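Local coordinates for YcgJ protein (Bacillus subtilis, PDB 1XXL), which is of experimentally unsettled function but probably acts as an S-adenosylmethionine-dependent methyltransferase, at residues A[125-138]-A[147-159]. Numbering follows the deposited sequence.
Sequences HYAPEDPVLDEFVN and SHVRESSLSEWQA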
loop_
_atom_site.group_PDB
_atom_site.type_symbol
_atom_site.label_atom_id
_atom_site.label_comp_id
_atom_site.label_asym_id
_atom_site.label_seq_id
_atom_site.Cartn_x
_atom_site.Cartn_y
_atom_site.Cartn_z
ATOM N N HIS A 125 4.910 -0.772 2.524
ATOM C CA HIS A 125 6.155 -0.728 3.248
ATOM C C HIS A 125 5.866 -0.069 4.611
ATOM O O HIS A 125 4.852 0.610 4.785
ATOM C CB HIS A 125 7.323 -0.100 2.471
ATOM C CG HIS A 125 6.950 1.054 1.616
ATOM N ND1 HIS A 125 6.964 2.347 2.075
ATOM C CD2 HIS A 125 6.572 1.114 0.315
ATOM C CE1 HIS A 125 6.597 3.161 1.099
ATOM N NE2 HIS A 125 6.346 2.436 0.022
ATOM N N TYR A 126 6.695 -0.375 5.588
ATOM C CA TYR A 126 6.438 0.043 6.949
ATOM C C TYR A 126 7.692 0.622 7.604
ATOM O O TYR A 126 8.803 0.385 7.165
ATOM C CB TYR A 126 5.871 -1.136 7.746
ATOM C CG TYR A 126 6.789 -2.334 7.900
ATOM C CD1 TYR A 126 6.750 -3.394 7.006
ATOM C CD2 TYR A 126 7.689 -2.397 8.940
ATOM C CE1 TYR A 126 7.568 -4.501 7.169
ATOM C CE2 TYR A 126 8.510 -3.462 9.095
ATOM C CZ TYR A 126 8.452 -4.523 8.207
ATOM O OH TYR A 126 9.305 -5.575 8.372
ATOM N N ALA A 127 7.470 1.379 8.668
ATOM C CA ALA A 127 8.516 1.964 9.496
ATOM C C ALA A 127 8.996 0.928 10.511
ATOM O O ALA A 127 8.181 0.272 11.160
ATOM C CB ALA A 127 7.961 3.167 10.235
ATOM N N PRO A 128 10.330 0.768 10.654
ATOM C CA PRO A 128 10.834 -0.026 11.758
ATOM C C PRO A 128 10.358 0.541 13.104
ATOM O O PRO A 128 9.945 1.708 13.190
ATOM C CB PRO A 128 12.355 0.078 11.601
ATOM C CG PRO A 128 12.564 0.377 10.176
ATOM C CD PRO A 128 11.412 1.256 9.794
ATOM N N GLU A 129 10.390 -0.296 14.124
ATOM C CA GLU A 129 9.959 0.096 15.466
ATOM C C GLU A 129 10.816 1.231 16.040
ATOM O O GLU A 129 10.283 2.156 16.656
ATOM C CB GLU A 129 9.982 -1.124 16.389
ATOM C CG GLU A 129 8.902 -2.159 16.060
ATOM C CD GLU A 129 7.481 -1.577 16.151
ATOM O OE1 GLU A 129 6.716 -1.659 15.159
ATOM O OE2 GLU A 129 7.143 -1.018 17.219
ATOM N N ASP A 130 12.125 1.174 15.794
ATOM C CA ASP A 130 13.078 2.209 16.259
ATOM C C ASP A 130 12.729 3.550 15.642
ATOM O O ASP A 130 12.778 3.685 14.423
ATOM C CB ASP A 130 14.515 1.820 15.883
ATOM C CG ASP A 130 15.574 2.891 16.301
ATOM O OD1 ASP A 130 16.750 2.633 16.018
ATOM O OD2 ASP A 130 15.238 3.954 16.901
ATOM N N PRO A 131 12.360 4.547 16.480
ATOM C CA PRO A 131 11.861 5.802 15.942
ATOM C C PRO A 131 12.806 6.517 15.011
ATOM O O PRO A 131 12.343 7.221 14.145
ATOM C CB PRO A 131 11.616 6.662 17.196
ATOM C CG PRO A 131 11.581 5.690 18.316
ATOM C CD PRO A 131 12.392 4.560 17.959
ATOM N N VAL A 132 14.105 6.346 15.202
ATOM C CA VAL A 132 15.122 6.996 14.358
ATOM C C VAL A 132 15.159 6.384 12.947
ATOM O O VAL A 132 15.405 7.086 11.960
ATOM C CB VAL A 132 16.525 6.953 15.044
ATOM C CG1 VAL A 132 17.554 7.628 14.215
ATOM C CG2 VAL A 132 16.470 7.716 16.382
ATOM N N LEU A 133 14.874 5.092 12.851
ATOM C CA LEU A 133 14.797 4.417 11.552
ATOM C C LEU A 133 13.445 4.706 10.891
ATOM O O LEU A 133 13.370 4.885 9.676
ATOM C CB LEU A 133 15.014 2.923 11.709
ATOM C CG LEU A 133 16.369 2.524 12.300
ATOM C CD1 LEU A 133 16.440 1.038 12.463
ATOM C CD2 LEU A 133 17.534 3.018 11.472
ATOM N N ASP A 134 12.396 4.725 11.717
ATOM C CA ASP A 134 11.052 5.174 11.318
ATOM C C ASP A 134 11.134 6.539 10.595
ATOM O O ASP A 134 10.700 6.723 9.450
ATOM C CB ASP A 134 10.212 5.271 12.584
ATOM C CG ASP A 134 8.818 5.763 12.347
ATOM O OD1 ASP A 134 7.922 5.268 13.079
ATOM O OD2 ASP A 134 8.600 6.614 11.457
ATOM N N GLU A 135 11.732 7.484 11.286
ATOM C CA GLU A 135 11.956 8.827 10.770
ATOM C C GLU A 135 12.843 8.852 9.487
ATOM O O GLU A 135 12.560 9.575 8.534
ATOM C CB GLU A 135 12.581 9.567 11.936
ATOM C CG GLU A 135 12.955 10.970 11.824
ATOM C CD GLU A 135 13.436 11.475 13.207
ATOM O OE1 GLU A 135 14.286 12.401 13.243
ATOM O OE2 GLU A 135 12.976 10.910 14.256
ATOM N N PHE A 136 13.885 8.030 9.449
ATOM C CA PHE A 136 14.808 8.006 8.307
ATOM C C PHE A 136 14.081 7.634 7.019
ATOM O O PHE A 136 14.190 8.316 5.997
ATOM C CB PHE A 136 15.942 7.012 8.560
ATOM C CG PHE A 136 16.896 6.899 7.423
ATOM C CD1 PHE A 136 16.704 5.951 6.418
ATOM C CD2 PHE A 136 17.992 7.746 7.339
ATOM C CE1 PHE A 136 17.590 5.867 5.359
ATOM C CE2 PHE A 136 18.870 7.649 6.292
ATOM C CZ PHE A 136 18.666 6.719 5.304
ATOM N N VAL A 137 13.321 6.550 7.093
ATOM C CA VAL A 137 12.629 6.041 5.936
ATOM C C VAL A 137 11.441 6.909 5.545
ATOM O O VAL A 137 11.184 7.078 4.361
ATOM C CB VAL A 137 12.252 4.546 6.080
ATOM C CG1 VAL A 137 11.144 4.307 7.116
ATOM C CG2 VAL A 137 11.876 3.967 4.697
ATOM N N ASN A 138 10.730 7.472 6.523
ATOM C CA ASN A 138 9.638 8.388 6.195
ATOM C C ASN A 138 10.117 9.666 5.515
ATOM O O ASN A 138 9.485 10.146 4.541
ATOM C CB ASN A 138 8.782 8.715 7.423
ATOM C CG ASN A 138 7.658 7.719 7.613
ATOM O OD1 ASN A 138 6.695 7.743 6.861
ATOM N ND2 ASN A 138 7.789 6.826 8.595
ATOM N N SER A 147 3.508 13.575 -1.946
ATOM C CA SER A 147 2.228 12.938 -1.638
ATOM C C SER A 147 2.295 12.038 -0.379
ATOM O O SER A 147 1.265 11.725 0.239
ATOM C CB SER A 147 1.805 12.102 -2.847
ATOM O OG SER A 147 0.407 12.021 -2.898
ATOM N N HIS A 148 3.513 11.620 -0.022
ATOM C CA HIS A 148 3.765 10.730 1.113
ATOM C C HIS A 148 3.307 11.389 2.395
ATOM O O HIS A 148 3.674 12.522 2.672
ATOM C CB HIS A 148 5.259 10.415 1.216
ATOM C CG HIS A 148 5.592 9.404 2.267
ATOM N ND1 HIS A 148 5.583 8.051 2.019
ATOM C CD2 HIS A 148 5.944 9.545 3.566
ATOM C CE1 HIS A 148 5.914 7.400 3.122
ATOM N NE2 HIS A 148 6.147 8.283 4.075
ATOM N N VAL A 149 2.474 10.694 3.153
ATOM C CA VAL A 149 1.999 11.207 4.443
ATOM C C VAL A 149 2.788 10.509 5.534
ATOM O O VAL A 149 3.582 11.134 6.223
ATOM C CB VAL A 149 0.474 10.998 4.625
ATOM C CG1 VAL A 149 0.038 11.407 6.016
ATOM C CG2 VAL A 149 -0.303 11.819 3.559
ATOM N N ARG A 150 2.587 9.207 5.698
ATOM C CA ARG A 150 3.363 8.462 6.688
ATOM C C ARG A 150 3.205 6.979 6.444
ATOM O O ARG A 150 2.109 6.530 6.152
ATOM C CB ARG A 150 2.900 8.798 8.128
ATOM C CG ARG A 150 3.498 7.841 9.173
ATOM C CD ARG A 150 3.183 8.185 10.607
ATOM N NE ARG A 150 3.638 7.098 11.474
ATOM C CZ ARG A 150 4.901 6.874 11.821
ATOM N NH1 ARG A 150 5.878 7.686 11.397
ATOM N NH2 ARG A 150 5.195 5.827 12.599
ATOM N N GLU A 151 4.313 6.237 6.544
ATOM C CA GLU A 151 4.258 4.795 6.630
ATOM C C GLU A 151 4.350 4.407 8.103
ATOM O O GLU A 151 5.340 4.725 8.810
ATOM C CB GLU A 151 5.303 4.101 5.724
ATOM C CG GLU A 151 6.766 4.224 6.083
ATOM C CD GLU A 151 7.674 4.206 4.837
ATOM O OE1 GLU A 151 8.166 3.117 4.460
ATOM O OE2 GLU A 151 7.872 5.290 4.225
ATOM N N SER A 152 3.276 3.766 8.555
ATOM C CA SER A 152 3.105 3.391 9.939
ATOM C C SER A 152 4.028 2.224 10.283
ATOM O O SER A 152 4.476 1.464 9.397
ATOM C CB SER A 152 1.643 2.989 10.220
ATOM O OG SER A 152 0.721 4.038 9.989
ATOM N N SER A 153 4.313 2.078 11.579
ATOM C CA SER A 153 5.029 0.908 12.077
ATOM C C SER A 153 4.077 -0.286 12.221
ATOM O O SER A 153 2.859 -0.111 12.194
ATOM C CB SER A 153 5.698 1.247 13.423
ATOM O OG SER A 153 4.734 1.385 14.443
ATOM N N LEU A 154 4.626 -1.493 12.388
ATOM C CA LEU A 154 3.808 -2.692 12.612
ATOM C C LEU A 154 3.033 -2.678 13.935
ATOM O O LEU A 154 1.895 -3.143 14.009
ATOM C CB LEU A 154 4.651 -3.974 12.498
ATOM C CG LEU A 154 5.326 -4.162 11.123
ATOM C CD1 LEU A 154 6.084 -5.479 11.085
ATOM C CD2 LEU A 154 4.370 -4.068 9.987
ATOM N N SER A 155 3.658 -2.145 14.974
ATOM C CA SER A 155 2.967 -1.810 16.229
ATOM C C SER A 155 1.734 -0.999 16.028
ATOM O O SER A 155 0.693 -1.292 16.594
ATOM C CB SER A 155 3.878 -0.909 17.072
ATOM O OG SER A 155 4.625 -1.727 17.854
ATOM N N GLU A 156 1.886 0.086 15.286
ATOM C CA GLU A 156 0.759 0.948 14.989
ATOM C C GLU A 156 -0.358 0.228 14.247
ATOM O O GLU A 156 -1.517 0.418 14.574
ATOM C CB GLU A 156 1.213 2.193 14.236
ATOM C CG GLU A 156 2.032 3.118 15.118
ATOM C CD GLU A 156 2.651 4.288 14.365
ATOM O OE1 GLU A 156 2.812 5.357 15.004
ATOM O OE2 GLU A 156 2.997 4.154 13.159
ATOM N N TRP A 157 -0.025 -0.591 13.245
ATOM C CA TRP A 157 -1.052 -1.376 12.545
ATOM C C TRP A 157 -1.740 -2.343 13.462
ATOM O O TRP A 157 -2.952 -2.505 13.400
ATOM C CB TRP A 157 -0.450 -2.177 11.387
ATOM C CG TRP A 157 -0.158 -1.334 10.181
ATOM C CD1 TRP A 157 1.060 -1.067 9.650
ATOM C CD2 TRP A 157 -1.110 -0.650 9.372
ATOM N NE1 TRP A 157 0.926 -0.282 8.537
ATOM C CE2 TRP A 157 -0.394 0.005 8.351
ATOM C CE3 TRP A 157 -2.503 -0.544 9.398
ATOM C CZ2 TRP A 157 -1.028 0.769 7.348
ATOM C CZ3 TRP A 157 -3.140 0.217 8.409
ATOM C CH2 TRP A 157 -2.399 0.861 7.396
ATOM N N GLN A 158 -0.968 -3.018 14.307
ATOM C CA GLN A 158 -1.574 -3.931 15.272
ATOM C C GLN A 158 -2.560 -3.217 16.206
ATOM O O GLN A 158 -3.638 -3.763 16.481
ATOM C CB GLN A 158 -0.524 -4.644 16.098
ATOM C CG GLN A 158 0.279 -5.602 15.303
ATOM C CD GLN A 158 1.449 -6.084 16.064
ATOM O OE1 GLN A 158 1.316 -6.553 17.178
ATOM N NE2 GLN A 158 2.599 -5.992 15.468
ATOM N N ALA A 159 -2.198 -2.016 16.668
ATOM C CA ALA A 159 -3.048 -1.242 17.594
ATOM C C ALA A 159 -4.317 -0.744 16.892
ATOM O O ALA A 159 -5.402 -0.811 17.452
ATOM C CB ALA A 159 -2.274 -0.076 18.185
HETATM O O HOH W 1 3.075 0.946 6.946
HETATM O O HOH W 2 10.067 0.738 4.844
HETATM O O HOH W 3 7.511 -1.968 12.636
#
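N138 meets the loop 148-151 with both ends of its amide, in the buried, closely packed part of the contact. Its OD1 takes two bonds: E151 N donates at 2.8 Å on a lone pair in the carbonyl plane, and the H148 ring approaches edge-on, NE2 to OD1 2.9 Å. ND2 of N138 answers to E151 O at 3.2 Å, within 1° of the amide plane, so three bonds fix the flip of this side chain. With an alanine here, H148 NE2 and the N-H of E151 would probably lose their shared acceptor, and E151 O its donor. Next to it E151 turns its carboxylate inward, with CG between backbone N and carbonyl carbon (chi1 69°), and H125 ND1 donates to its OE1 at 2.8 Å from above the carboxylate plane; N141 holds OE2. L154 packs closely too, its CD2 in CH-pi contact over one face of Y126, 3.8 Å from the ring centroid.

D134, one helical turn before N138, is gripped end-on by R150, NH2 to OD1 2.8 Å and NH1 to OD2 2.9 Å, the two planes only 20° apart; E156 shares the guanidinium. The solvent side is formed by exposed E129 and S155: OE2 of E129 meets S155 OG at 2.7 Å, S155 N donates to OE1, and a water links OE1 to A127 O and L154 N. Polar groups of strand 118-125 and the first two turns of helix 131-144 are thus tied to the loop leading into helix 154-163, and H125 ND1, as donor to E151 OE1, acts with the N138 bonds to set how H125 and E151 are turned.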